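Probable aspartate aminotransferase 2 (Methanococcus jannaschii, PDB 2Z61) catalyses the pyridoxal-phosphate-dependent transfer of an amino group from alanine to a furancarboxaldehyde phosphate, a step in making the furan part of methanofuran. Local coordinates at residues T43-P46 with I47-G51; G51-S54 with L55-K59; Y224-T227 with G228-I231; S259-A262 with A263-A266. All blocks are in the same frame, centred on the assembly; numbering follows the deposited sequence.

Contact 1: residues T43-P46 with I47-G51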
ATOM      1  N   THR A  43      -2.103   4.056  20.626  1.00 24.10           N
ATOM      2  CA  THR A  43      -0.849   4.689  20.265  1.00 24.69           C
ATOM      3  C   THR A  43      -0.429   5.716  21.311  1.00 25.80           C
ATOM      4  O   THR A  43      -1.206   6.515  21.819  1.00 26.50           O
ATOM      5  CB  THR A  43      -0.926   5.389  18.907  1.00 22.53           C
ATOM      6  OG1 THR A  43      -1.237   4.427  17.892  1.00 29.12           O
ATOM      7  CG2 THR A  43       0.396   6.070  18.584  1.00 22.23           C
ATOM      8  N   PRO A  44       0.900   5.716  21.642  1.00 25.82           N
ATOM      9  CA  PRO A  44       1.359   6.674  22.622  1.00 28.09           C
ATOM     10  C   PRO A  44       0.864   8.095  22.362  1.00 28.18           C
ATOM     11  O   PRO A  44       0.844   8.578  21.226  1.00 27.59           O
ATOM     12  CB  PRO A  44       2.895   6.546  22.630  1.00 26.84           C
ATOM     13  CG  PRO A  44       3.232   5.628  21.466  1.00 30.42           C
ATOM     14  CD  PRO A  44       2.035   4.726  21.367  1.00 27.95           C
ATOM     15  N   LYS A  45       0.470   8.753  23.451  1.00 29.05           N
ATOM     16  CA  LYS A  45      -0.087  10.103  23.421  1.00 28.77           C
ATOM     17  C   LYS A  45       0.664  11.150  22.610  1.00 27.23           C
ATOM     18  O   LYS A  45       0.061  11.857  21.808  1.00 25.42           O
ATOM     19  CB  LYS A  45      -0.278  10.623  24.851  1.00 32.30           C
ATOM     20  CG  LYS A  45      -1.152  11.866  24.936  1.00 34.21           C
ATOM     21  CD  LYS A  45      -1.212  12.411  26.356  1.00 40.37           C
ATOM     22  CE  LYS A  45      -2.146  13.611  26.454  1.00 39.45           C
ATOM     23  NZ  LYS A  45      -3.567  13.215  26.303  1.00 43.95           N
ATOM     24  N   PRO A  46       1.981  11.291  22.823  1.00 25.73           N
ATOM     25  CA  PRO A  46       2.681  12.302  22.027  1.00 24.53           C
ATOM     26  C   PRO A  46       2.562  12.085  20.520  1.00 25.43           C
ATOM     27  O   PRO A  46       2.616  13.046  19.751  1.00 21.14           O
ATOM     28  CB  PRO A  46       4.122  12.230  22.544  1.00 22.74           C
ATOM     29  CG  PRO A  46       4.196  10.921  23.267  1.00 28.78           C
ATOM     30  CD  PRO A  46       2.853  10.749  23.872  1.00 26.21           C
ATOM     31  N   ILE A  47       2.393  10.830  20.104  1.00 24.92           N
ATOM     32  CA  ILE A  47       2.247  10.516  18.683  1.00 22.01           C
ATOM     33  C   ILE A  47       0.847  10.921  18.230  1.00 21.75           C
ATOM     34  O   ILE A  47       0.683  11.554  17.185  1.00 21.20           O
ATOM     35  CB  ILE A  47       2.469   9.004  18.395  1.00 21.62           C
ATOM     36  CG1 ILE A  47       3.928   8.626  18.684  1.00 19.93           C
ATOM     37  CG2 ILE A  47       2.130   8.699  16.934  1.00 17.11           C
ATOM     38  CD1 ILE A  47       4.226   7.140  18.594  1.00 23.72           C
ATOM     39  N   VAL A  48      -0.159  10.569  19.026  1.00 21.18           N
ATOM     40  CA  VAL A  48      -1.541  10.921  18.705  1.00 21.14           C
ATOM     41  C   VAL A  48      -1.702  12.441  18.571  1.00 23.64           C
ATOM     42  O   VAL A  48      -2.298  12.926  17.597  1.00 24.19           O
ATOM     43  CB  VAL A  48      -2.523  10.405  19.798  1.00 23.48           C
ATOM     44  CG1 VAL A  48      -3.903  11.064  19.635  1.00 22.04           C
ATOM     45  CG2 VAL A  48      -2.658   8.890  19.707  1.00 21.80           C
ATOM     46  N   ASP A  49      -1.164  13.193  19.534  1.00 23.56           N
ATOM     47  CA  ASP A  49      -1.279  14.658  19.498  1.00 24.95           C
ATOM     48  C   ASP A  49      -0.604  15.273  18.272  1.00 23.41           C
ATOM     49  O   ASP A  49      -1.110  16.227  17.690  1.00 26.64           O
ATOM     50  CB  ASP A  49      -0.708  15.288  20.781  1.00 25.69           C
ATOM     51  CG  ASP A  49      -1.459  14.847  22.040  1.00 28.80           C
ATOM     52  OD1 ASP A  49      -2.622  14.422  21.925  1.00 27.78           O
ATOM     53  OD2 ASP A  49      -0.897  14.935  23.148  1.00 32.79           O
ATOM     54  N   GLU A  50       0.537  14.722  17.876  1.00 23.55           N
ATOM     55  CA  GLU A  50       1.251  15.228  16.714  1.00 21.24           C
ATOM     56  C   GLU A  50       0.417  14.977  15.452  1.00 24.13           C
ATOM     57  O   GLU A  50       0.462  15.754  14.496  1.00 26.09           O
ATOM     58  CB  GLU A  50       2.612  14.536  16.608  1.00 25.39           C
ATOM     59  CG  GLU A  50       3.592  15.211  15.676  1.00 26.73           C
ATOM     60  CD  GLU A  50       3.684  16.705  15.933  1.00 30.82           C
ATOM     61  OE1 GLU A  50       3.583  17.108  17.114  1.00 31.54           O
ATOM     62  OE2 GLU A  50       3.867  17.471  14.960  1.00 32.15           O
ATOM     63  N   GLY A  51      -0.341  13.882  15.460  1.00 24.31           N
ATOM     64  CA  GLY A  51      -1.188  13.567  14.328  1.00 23.21           C
ATOM     65  C   GLY A  51      -2.330  14.573  14.269  1.00 24.63           C
ATOM     66  O   GLY A  51      -2.717  15.035  13.199  1.00 23.01           O
TER
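Pro44, at the N-cap of helix 45-56, accepts two amides at its carbonyl O: Val48 N lies in the carbonyl plane at 3.1 Å from Pro44 O, while Ile47 N reaches the same oxygen from well above that plane. Asp49 N then bonds almost straight to Lys45 O, at 2.9 Å, and Glu50 N closes on Pro46 O. Pro46 has no N-H to give, a loss that costs little in a first turn, where an amide has no earlier helical carbonyl to meet.

Apolar contacts gather on Ile47. Its CD1 presses on Pro44 CG at 3.4 Å, tighter than usual, the two side chains lying alongside one another. Its CG2 meets the methyl of Thr43, CG2 to CG2 3.6 Å, at about a right angle. That methyl is anti to the Thr43 backbone N (OG1 at chi1 -61°), an arrangement that leaves OG1 for the carbonyl of Ala225.

The charged pair is looser. Lys45 NZ stays 4.5 Å from Asp49 OD2, beyond a salt bridge, and the nearer touch is Lys45 CG against the carboxylate.

Around this turn, Pro44 and Pro46 rest on helix 269-295, whose Glu274 accepts from Lys45 N; Ile47 faces Met226 and Trp229, and Val48 packs on Leu55 of the second subunit.

Contact 2: residues G51-S54 with L55-K59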
ATOM      1  N   GLY A  51      -0.341  13.882  15.460  1.00 24.31           N
ATOM      2  CA  GLY A  51      -1.188  13.567  14.328  1.00 23.21           C
ATOM      3  C   GLY A  51      -2.330  14.573  14.269  1.00 24.63           C
ATOM      4  O   GLY A  51      -2.717  15.035  13.199  1.00 23.01           O
ATOM      5  N   ILE A  52      -2.873  14.913  15.435  1.00 26.47           N
ATOM      6  CA  ILE A  52      -3.959  15.880  15.515  1.00 25.35           C
ATOM      7  C   ILE A  52      -3.472  17.246  15.032  1.00 26.74           C
ATOM      8  O   ILE A  52      -4.131  17.906  14.228  1.00 24.54           O
ATOM      9  CB  ILE A  52      -4.487  15.983  16.960  1.00 25.38           C
ATOM     10  CG1 ILE A  52      -5.332  14.740  17.274  1.00 19.50           C
ATOM     11  CG2 ILE A  52      -5.284  17.276  17.143  1.00 24.27           C
ATOM     12  CD1 ILE A  52      -5.650  14.541  18.744  1.00 21.81           C
ATOM     13  N   LYS A  53      -2.303  17.655  15.513  1.00 25.96           N
ATOM     14  CA  LYS A  53      -1.722  18.926  15.119  1.00 28.24           C
ATOM     15  C   LYS A  53      -1.455  18.992  13.616  1.00 29.77           C
ATOM     16  O   LYS A  53      -1.671  20.027  12.990  1.00 30.88           O
ATOM     17  CB  LYS A  53      -0.410  19.161  15.872  1.00 31.15           C
ATOM     18  CG  LYS A  53       0.322  20.425  15.448  1.00 35.89           C
ATOM     19  CD  LYS A  53       1.674  20.560  16.147  1.00 39.53           C
ATOM     20  CE  LYS A  53       2.433  21.770  15.620  1.00 44.02           C
ATOM     21  NZ  LYS A  53       3.803  21.883  16.187  1.00 46.85           N
ATOM     22  N   SER A  54      -0.969  17.894  13.039  1.00 29.18           N
ATOM     23  CA  SER A  54      -0.677  17.857  11.611  1.00 28.43           C
ATOM     24  C   SER A  54      -1.931  18.143  10.794  1.00 27.64           C
ATOM     25  O   SER A  54      -1.900  18.929   9.844  1.00 27.53           O
ATOM     26  CB  SER A  54      -0.111  16.489  11.218  1.00 30.32           C
ATOM     27  OG  SER A  54       1.118  16.263  11.874  1.00 31.26           O
ATOM     28  N   LEU A  55      -3.034  17.500  11.168  1.00 24.57           N
ATOM     29  CA  LEU A  55      -4.301  17.696  10.476  1.00 23.21           C
ATOM     30  C   LEU A  55      -4.755  19.156  10.516  1.00 26.14           C
ATOM     31  O   LEU A  55      -5.237  19.695   9.518  1.00 26.41           O
ATOM     32  CB  LEU A  55      -5.378  16.802  11.092  1.00 23.99           C
ATOM     33  CG  LEU A  55      -5.344  15.332  10.670  1.00 24.06           C
ATOM     34  CD1 LEU A  55      -6.364  14.534  11.468  1.00 23.85           C
ATOM     35  CD2 LEU A  55      -5.648  15.241   9.180  1.00 24.98           C
ATOM     36  N   LYS A  56      -4.595  19.791  11.674  1.00 25.36           N
ATOM     37  CA  LYS A  56      -4.991  21.180  11.842  1.00 29.67           C
ATOM     38  C   LYS A  56      -4.130  22.099  10.981  1.00 29.05           C
ATOM     39  O   LYS A  56      -4.541  23.204  10.640  1.00 31.73           O
ATOM     40  CB  LYS A  56      -4.879  21.582  13.319  1.00 29.92           C
ATOM     41  CG  LYS A  56      -5.766  20.753  14.246  1.00 33.38           C
ATOM     42  CD  LYS A  56      -5.412  20.963  15.710  1.00 35.94           C
ATOM     43  CE  LYS A  56      -5.918  22.293  16.222  1.00 40.83           C
ATOM     44  NZ  LYS A  56      -5.532  22.515  17.639  1.00 45.13           N
ATOM     45  N   GLU A  57      -2.939  21.639  10.618  1.00 25.79           N
ATOM     46  CA  GLU A  57      -2.058  22.457   9.798  1.00 28.26           C
ATOM     47  C   GLU A  57      -2.159  22.116   8.311  1.00 27.10           C
ATOM     48  O   GLU A  57      -1.400  22.634   7.500  1.00 27.52           O
ATOM     49  CB  GLU A  57      -0.613  22.313  10.273  1.00 28.76           C
ATOM     50  CG  GLU A  57      -0.427  22.621  11.751  1.00 31.08           C
ATOM     51  CD  GLU A  57       1.024  22.524  12.189  1.00 38.60           C
ATOM     52  OE1 GLU A  57       1.681  21.506  11.879  1.00 39.88           O
ATOM     53  OE2 GLU A  57       1.505  23.466  12.849  1.00 41.94           O
ATOM     54  N   GLY A  58      -3.100  21.247   7.954  1.00 27.09           N
ATOM     55  CA  GLY A  58      -3.265  20.888   6.552  1.00 26.01           C
ATOM     56  C   GLY A  58      -2.212  19.990   5.912  1.00 26.93           C
ATOM     57  O   GLY A  58      -1.962  20.103   4.716  1.00 28.21           O
ATOM     58  N   LYS A  59      -1.586  19.110   6.690  1.00 25.62           N
ATOM     59  CA  LYS A  59      -0.589  18.188   6.146  1.00 25.91           C
ATOM     60  C   LYS A  59      -1.362  17.045   5.487  1.00 25.17           C
ATOM     61  O   LYS A  59      -1.344  15.917   5.974  1.00 21.97           O
ATOM     62  CB  LYS A  59       0.276  17.621   7.272  1.00 29.57           C
ATOM     63  CG  LYS A  59       1.047  18.663   8.057  1.00 32.71           C
ATOM     64  CD  LYS A  59       2.012  19.419   7.173  1.00 35.11           C
ATOM     65  CE  LYS A  59       2.777  20.462   7.983  1.00 38.48           C
ATOM     66  NZ  LYS A  59       3.410  19.888   9.204  1.00 37.74           N
TER
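A Schellman motif ends helix 45-56, and its key bond joins the amide of Lys59 to the carbonyl of Ser54. Lys59 N lies 3.2 Å from Ser54 O, with a nearly straight N-H (170°) that arrives from above the carbonyl plane. Inside this loop Gly58 N returns to Leu55 O at 3.1 Å, and Glu57 N makes weak bonds to both Lys53 O and Ser54 O. One turn earlier the helix is still regular: Leu55 N bonds to Gly51 O and Lys56 N to Ile52 O.

The reversal depends on Gly58, the C-prime residue, whose positive phi of 73° turns the chain out of the helix. It swings Lys59 back beside the last turn, where its CB and CG lie against Ser54 O, and CG is 4.0 Å from Ser54 CB. Lys59 bends again at chi2 and chi4, and its NZ makes a salt bridge with Glu57 OE1 at 3.6 Å; the same lysine forms a cation-pi contact with Tyr261. Glu57 shares its carboxylate: OE2 touches Lys53 CE at 3.4 Å, whereas Lys53 NZ remains beyond salt-bridge range. Lys53 itself is fully extended, with CG anti to the backbone N (chi1 176°), which carries its chain past the glutamate.

On another side, the side chains of Ile52 and Lys56 lie alongside each other, pointing the same way, with Ile52 CG2 4.0 Å from Lys56 CD. Both residues also pack against the second subunit, Ile52 on its Lys56 and Lys56 on its Ile52. Ser54 OG is held by the carbonyl of Glu50, one turn back.

Contact 3: residues Y224-T227 with G228-I231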
ATOM      1  N   TYR A 224       5.425   0.511  18.524  1.00 26.34           N
ATOM      2  CA  TYR A 224       4.722   1.733  18.918  1.00 25.04           C
ATOM      3  C   TYR A 224       3.202   1.669  18.854  1.00 22.48           C
ATOM      4  O   TYR A 224       2.519   2.676  19.067  1.00 22.14           O
ATOM      5  CB  TYR A 224       5.198   2.911  18.072  1.00 25.56           C
ATOM      6  CG  TYR A 224       6.683   3.140  18.161  1.00 29.46           C
ATOM      7  CD1 TYR A 224       7.567   2.395  17.382  1.00 30.61           C
ATOM      8  CD2 TYR A 224       7.213   4.064  19.062  1.00 31.88           C
ATOM      9  CE1 TYR A 224       8.935   2.557  17.495  1.00 33.80           C
ATOM     10  CE2 TYR A 224       8.585   4.233  19.184  1.00 35.79           C
ATOM     11  CZ  TYR A 224       9.438   3.474  18.395  1.00 35.20           C
ATOM     12  OH  TYR A 224      10.797   3.628  18.505  1.00 41.43           O
ATOM     13  N   ALA A 225       2.668   0.491  18.555  1.00 21.56           N
ATOM     14  CA  ALA A 225       1.227   0.322  18.466  1.00 22.55           C
ATOM     15  C   ALA A 225       0.601   1.268  17.425  1.00 21.68           C
ATOM     16  O   ALA A 225      -0.354   1.998  17.727  1.00 19.64           O
ATOM     17  CB  ALA A 225       0.596   0.553  19.840  1.00 23.57           C
ATOM     18  N   MET A 226       1.148   1.252  16.211  1.00 18.81           N
ATOM     19  CA  MET A 226       0.646   2.094  15.127  1.00 20.63           C
ATOM     20  C   MET A 226       0.179   1.251  13.932  1.00 18.83           C
ATOM     21  O   MET A 226       0.317   1.667  12.774  1.00 20.90           O
ATOM     22  CB  MET A 226       1.739   3.075  14.681  1.00 19.52           C
ATOM     23  CG  MET A 226       2.073   4.156  15.712  1.00 19.50           C
ATOM     24  SD  MET A 226       3.505   5.169  15.256  1.00 22.55           S
ATOM     25  CE  MET A 226       2.807   6.311  14.061  1.00 17.27           C
ATOM     26  N   THR A 227      -0.389   0.087  14.221  1.00 17.55           N
ATOM     27  CA  THR A 227      -0.850  -0.817  13.168  1.00 19.69           C
ATOM     28  C   THR A 227      -1.723  -0.151  12.107  1.00 17.73           C
ATOM     29  O   THR A 227      -1.453  -0.257  10.911  1.00 19.82           O
ATOM     30  CB  THR A 227      -1.628  -2.020  13.747  1.00 17.78           C
ATOM     31  OG1 THR A 227      -2.760  -1.550  14.488  1.00 25.30           O
ATOM     32  CG2 THR A 227      -0.731  -2.849  14.667  1.00 20.17           C
ATOM     33  N   GLY A 228      -2.765   0.548  12.541  1.00 16.43           N
ATOM     34  CA  GLY A 228      -3.658   1.202  11.593  1.00 15.77           C
ATOM     35  C   GLY A 228      -3.103   2.420  10.870  1.00 17.31           C
ATOM     36  O   GLY A 228      -3.635   2.800   9.834  1.00 22.54           O
ATOM     37  N   TRP A 229      -2.049   3.038  11.404  1.00 15.49           N
ATOM     38  CA  TRP A 229      -1.451   4.207  10.768  1.00 16.85           C
ATOM     39  C   TRP A 229      -0.703   3.854   9.477  1.00 19.19           C
ATOM     40  O   TRP A 229      -0.309   4.744   8.712  1.00 18.66           O
ATOM     41  CB  TRP A 229      -0.493   4.916  11.737  1.00 20.24           C
ATOM     42  CG  TRP A 229      -1.130   5.430  13.014  1.00 23.63           C
ATOM     43  CD1 TRP A 229      -1.707   4.680  14.003  1.00 22.02           C
ATOM     44  CD2 TRP A 229      -1.142   6.789  13.487  1.00 23.63           C
ATOM     45  NE1 TRP A 229      -2.056   5.480  15.067  1.00 23.97           N
ATOM     46  CE2 TRP A 229      -1.722   6.777  14.779  1.00 21.20           C
ATOM     47  CE3 TRP A 229      -0.715   8.014  12.946  1.00 21.81           C
ATOM     48  CZ2 TRP A 229      -1.884   7.946  15.546  1.00 18.97           C
ATOM     49  CZ3 TRP A 229      -0.876   9.180  13.709  1.00 19.82           C
ATOM     50  CH2 TRP A 229      -1.456   9.133  14.998  1.00 18.23           C
ATOM     51  N   ARG A 230      -0.500   2.556   9.249  1.00 15.92           N
ATOM     52  CA  ARG A 230       0.166   2.053   8.042  1.00 14.72           C
ATOM     53  C   ARG A 230       1.457   2.782   7.687  1.00 17.37           C
ATOM     54  O   ARG A 230       1.507   3.575   6.739  1.00 18.40           O
ATOM     55  CB  ARG A 230      -0.784   2.128   6.835  1.00 14.69           C
ATOM     56  CG  ARG A 230      -2.181   1.563   7.059  1.00 21.91           C
ATOM     57  CD  ARG A 230      -2.170   0.059   7.001  1.00 24.85           C
ATOM     58  NE  ARG A 230      -1.497  -0.460   8.167  1.00 32.51           N
ATOM     59  CZ  ARG A 230      -0.647  -1.471   8.158  1.00 25.71           C
ATOM     60  NH1 ARG A 230      -0.353  -2.105   7.029  1.00 21.54           N
ATOM     61  NH2 ARG A 230      -0.071  -1.812   9.293  1.00 23.39           N
ATOM     62  N   ILE A 231       2.515   2.494   8.427  1.00 19.80           N
ATOM     63  CA  ILE A 231       3.790   3.125   8.151  1.00 19.08           C
ATOM     64  C   ILE A 231       4.967   2.300   8.668  1.00 19.26           C
ATOM     65  O   ILE A 231       5.061   1.989   9.853  1.00 18.97           O
ATOM     66  CB  ILE A 231       3.823   4.564   8.733  1.00 20.41           C
ATOM     67  CG1 ILE A 231       5.246   5.124   8.638  1.00 18.64           C
ATOM     68  CG2 ILE A 231       3.281   4.577  10.180  1.00 19.16           C
ATOM     69  CD1 ILE A 231       5.346   6.596   9.026  1.00 21.48           C
TER
HETATM   70  O   HOH W   1       2.021   0.721  10.479  1.00 19.72           O
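Thr227 O receives the guanidinium of Arg230 side-on, within the cofactor-binding loop that follows the Schiff-base lysine. Arg230 NE is 2.8 Å from Thr227 O, nearly in line with the carbonyl bond, and NH2 lies 2.6 Å from the same oxygen, on a lone pair. Both bonds keep the carbonyl oxygen close to the guanidinium plane, which fixes the rotation of the group; a weak bond from Arg230 N adds a third donor. NH2 also bonds to phosphate oxygen OP2 of the pyridoxal-phosphate-modified lysine at position 222, so the second-shell Thr227 carbonyl probably positions an arginine that binds the cofactor phosphate. A leucine in place of Arg230 would probably leave the phosphate without this donor and Thr227 O without its two strong ones.

Met226 O accepts a weak bond from Trp229 N and an ordinary one from a water, which accepts from Ile231 N at 2.8 Å. The hydroxyl of Thr227 is satisfied by Glu38, and Trp229 O by Ser259 OG. Above the indole, Met226 makes a Met-aromatic contact: its chain bends at chi3 (79°), bringing CE over the ring, 4.0 Å from Trp229 CD2, with SD 5.2 Å from the five-membered ring centroid.

Contact 4: residues S259-A262 with A263-A266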
ATOM      1  N   SER A 259       0.662  10.135   9.287  1.00 20.62           N
ATOM      2  CA  SER A 259       1.475   9.204  10.061  1.00 22.43           C
ATOM      3  C   SER A 259       2.935   9.643  10.086  1.00 19.71           C
ATOM      4  O   SER A 259       3.567   9.670  11.140  1.00 23.18           O
ATOM      5  CB  SER A 259       1.375   7.792   9.478  1.00 19.50           C
ATOM      6  OG  SER A 259       0.046   7.307   9.538  1.00 21.78           O
ATOM      7  N   GLN A 260       3.468   9.974   8.917  1.00 14.76           N
ATOM      8  CA  GLN A 260       4.859  10.401   8.819  1.00 17.46           C
ATOM      9  C   GLN A 260       5.176  11.490   9.841  1.00 19.59           C
ATOM     10  O   GLN A 260       6.097  11.343  10.646  1.00 18.00           O
ATOM     11  CB  GLN A 260       5.179  10.889   7.399  1.00 19.82           C
ATOM     12  CG  GLN A 260       5.206   9.769   6.346  1.00 15.46           C
ATOM     13  CD  GLN A 260       5.787  10.227   5.024  1.00 18.46           C
ATOM     14  OE1 GLN A 260       6.970  10.555   4.936  1.00 19.87           O
ATOM     15  NE2 GLN A 260       4.957  10.249   3.985  1.00 18.57           N
ATOM     16  N   TYR A 261       4.399  12.573   9.824  1.00 18.74           N
ATOM     17  CA  TYR A 261       4.630  13.655  10.769  1.00 20.67           C
ATOM     18  C   TYR A 261       4.415  13.221  12.205  1.00 20.90           C
ATOM     19  O   TYR A 261       5.171  13.611  13.088  1.00 22.67           O
ATOM     20  CB  TYR A 261       3.749  14.868  10.450  1.00 20.55           C
ATOM     21  CG  TYR A 261       4.266  15.643   9.262  1.00 22.98           C
ATOM     22  CD1 TYR A 261       3.691  15.500   7.999  1.00 21.78           C
ATOM     23  CD2 TYR A 261       5.379  16.475   9.386  1.00 23.54           C
ATOM     24  CE1 TYR A 261       4.215  16.159   6.889  1.00 25.32           C
ATOM     25  CE2 TYR A 261       5.912  17.141   8.280  1.00 21.74           C
ATOM     26  CZ  TYR A 261       5.327  16.976   7.039  1.00 25.10           C
ATOM     27  OH  TYR A 261       5.880  17.600   5.942  1.00 28.18           O
ATOM     28  N   ALA A 262       3.401  12.398  12.438  1.00 21.98           N
ATOM     29  CA  ALA A 262       3.110  11.925  13.784  1.00 23.35           C
ATOM     30  C   ALA A 262       4.239  11.042  14.326  1.00 25.44           C
ATOM     31  O   ALA A 262       4.578  11.104  15.510  1.00 26.49           O
ATOM     32  CB  ALA A 262       1.796  11.153  13.785  1.00 21.32           C
ATOM     33  N   ALA A 263       4.821  10.227  13.456  1.00 23.29           N
ATOM     34  CA  ALA A 263       5.893   9.315  13.848  1.00 25.03           C
ATOM     35  C   ALA A 263       7.136  10.021  14.394  1.00 27.44           C
ATOM     36  O   ALA A 263       7.905   9.426  15.154  1.00 29.77           O
ATOM     37  CB  ALA A 263       6.277   8.423  12.663  1.00 20.83           C
ATOM     38  N   LEU A 264       7.343  11.277  14.001  1.00 28.16           N
ATOM     39  CA  LEU A 264       8.498  12.030  14.484  1.00 30.45           C
ATOM     40  C   LEU A 264       8.508  12.039  16.012  1.00 30.70           C
ATOM     41  O   LEU A 264       9.569  12.017  16.632  1.00 33.61           O
ATOM     42  CB  LEU A 264       8.468  13.470  13.961  1.00 29.60           C
ATOM     43  CG  LEU A 264       8.618  13.661  12.452  1.00 30.68           C
ATOM     44  CD1 LEU A 264       8.338  15.109  12.086  1.00 29.58           C
ATOM     45  CD2 LEU A 264      10.015  13.257  12.021  1.00 32.74           C
ATOM     46  N   LYS A 265       7.323  12.049  16.617  1.00 30.03           N
ATOM     47  CA  LYS A 265       7.221  12.059  18.071  1.00 31.55           C
ATOM     48  C   LYS A 265       7.502  10.704  18.736  1.00 32.36           C
ATOM     49  O   LYS A 265       7.518  10.595  19.960  1.00 29.28           O
ATOM     50  CB  LYS A 265       5.840  12.575  18.491  1.00 33.41           C
ATOM     51  CG  LYS A 265       5.651  14.067  18.236  1.00 32.68           C
ATOM     52  CD  LYS A 265       6.658  14.878  19.045  1.00 38.00           C
ATOM     53  CE  LYS A 265       6.646  16.346  18.649  1.00 42.46           C
ATOM     54  NZ  LYS A 265       7.211  16.565  17.290  1.00 48.02           N
ATOM     55  N   ALA A 266       7.740   9.677  17.931  1.00 32.41           N
ATOM     56  CA  ALA A 266       8.012   8.357  18.485  1.00 33.95           C
ATOM     57  C   ALA A 266       9.378   8.309  19.166  1.00 33.68           C
ATOM     58  O   ALA A 266       9.628   7.444  19.997  1.00 33.34           O
ATOM     59  CB  ALA A 266       7.944   7.304  17.384  1.00 33.36           C
TER
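The backbone tightens as helix 257-263 runs out: Ala263 N still makes an i to i-4 bond to Ser259 O, at 2.7 Å and nearly in line with the carbonyl, but the next amides reach only three residues back, Leu264 N weakly to Tyr261 O, Lys265 N to Ala262 O from above the carbonyl plane, and Ala266 N to Ala263 O.

Among the side chains, Leu264 and Tyr261 meet. Leu264 CD1 comes obliquely to the phenol ring, 4.2 Å from Tyr261 CD2, and also lies near Tyr261 O. Its CG is anti to the carbonyl carbon (chi1 -66°), which folds the isobutyl group back along the preceding turn. Past this pair Leu264 also packs on Glu70 and Leu71 of helix 69-82, so a glycine at this position would probably open a gap between the tyrosine ring and that helix. Ala263 CB lies against the carbonyls of the preceding turn, 3.3 Å from Ser259 O. The methyl of Ala262 packs on Ile47 and Trp229.

The polar ends are bound farther off: Gln260 OE1 accepts from Ile68 N, its NE2 gives to Thr63 and Ala255, and Ser259 OG pairs with Trp229 O. The shift from i-4 to i-3 bonding is characteristic of an alpha-helix ending in a 3-10 turn, here leading toward helix 269-295.

Along the chain, contacts 1 and 2 come first and share Gly51 as successive parts of helix 45-56, their centres about 12 Å apart. Contact 3 follows much later, in the loop between strands 214-219 and 232-235 of the seven-stranded mixed sheet, and contact 4 lies at the end of helix 257-263. Contact 4 touches all the others, with centres about 8, 11 and 10 Å from those of contacts 1, 2 and 3; contacts 2 and 3, about 17 Å apart, do not touch. Local turns distant in sequence thus converge: the loop that binds the cofactor phosphate packs against helices 45-56 and 257-263, among others, and contacts 1 to 3 also meet the second subunit of the homodimer.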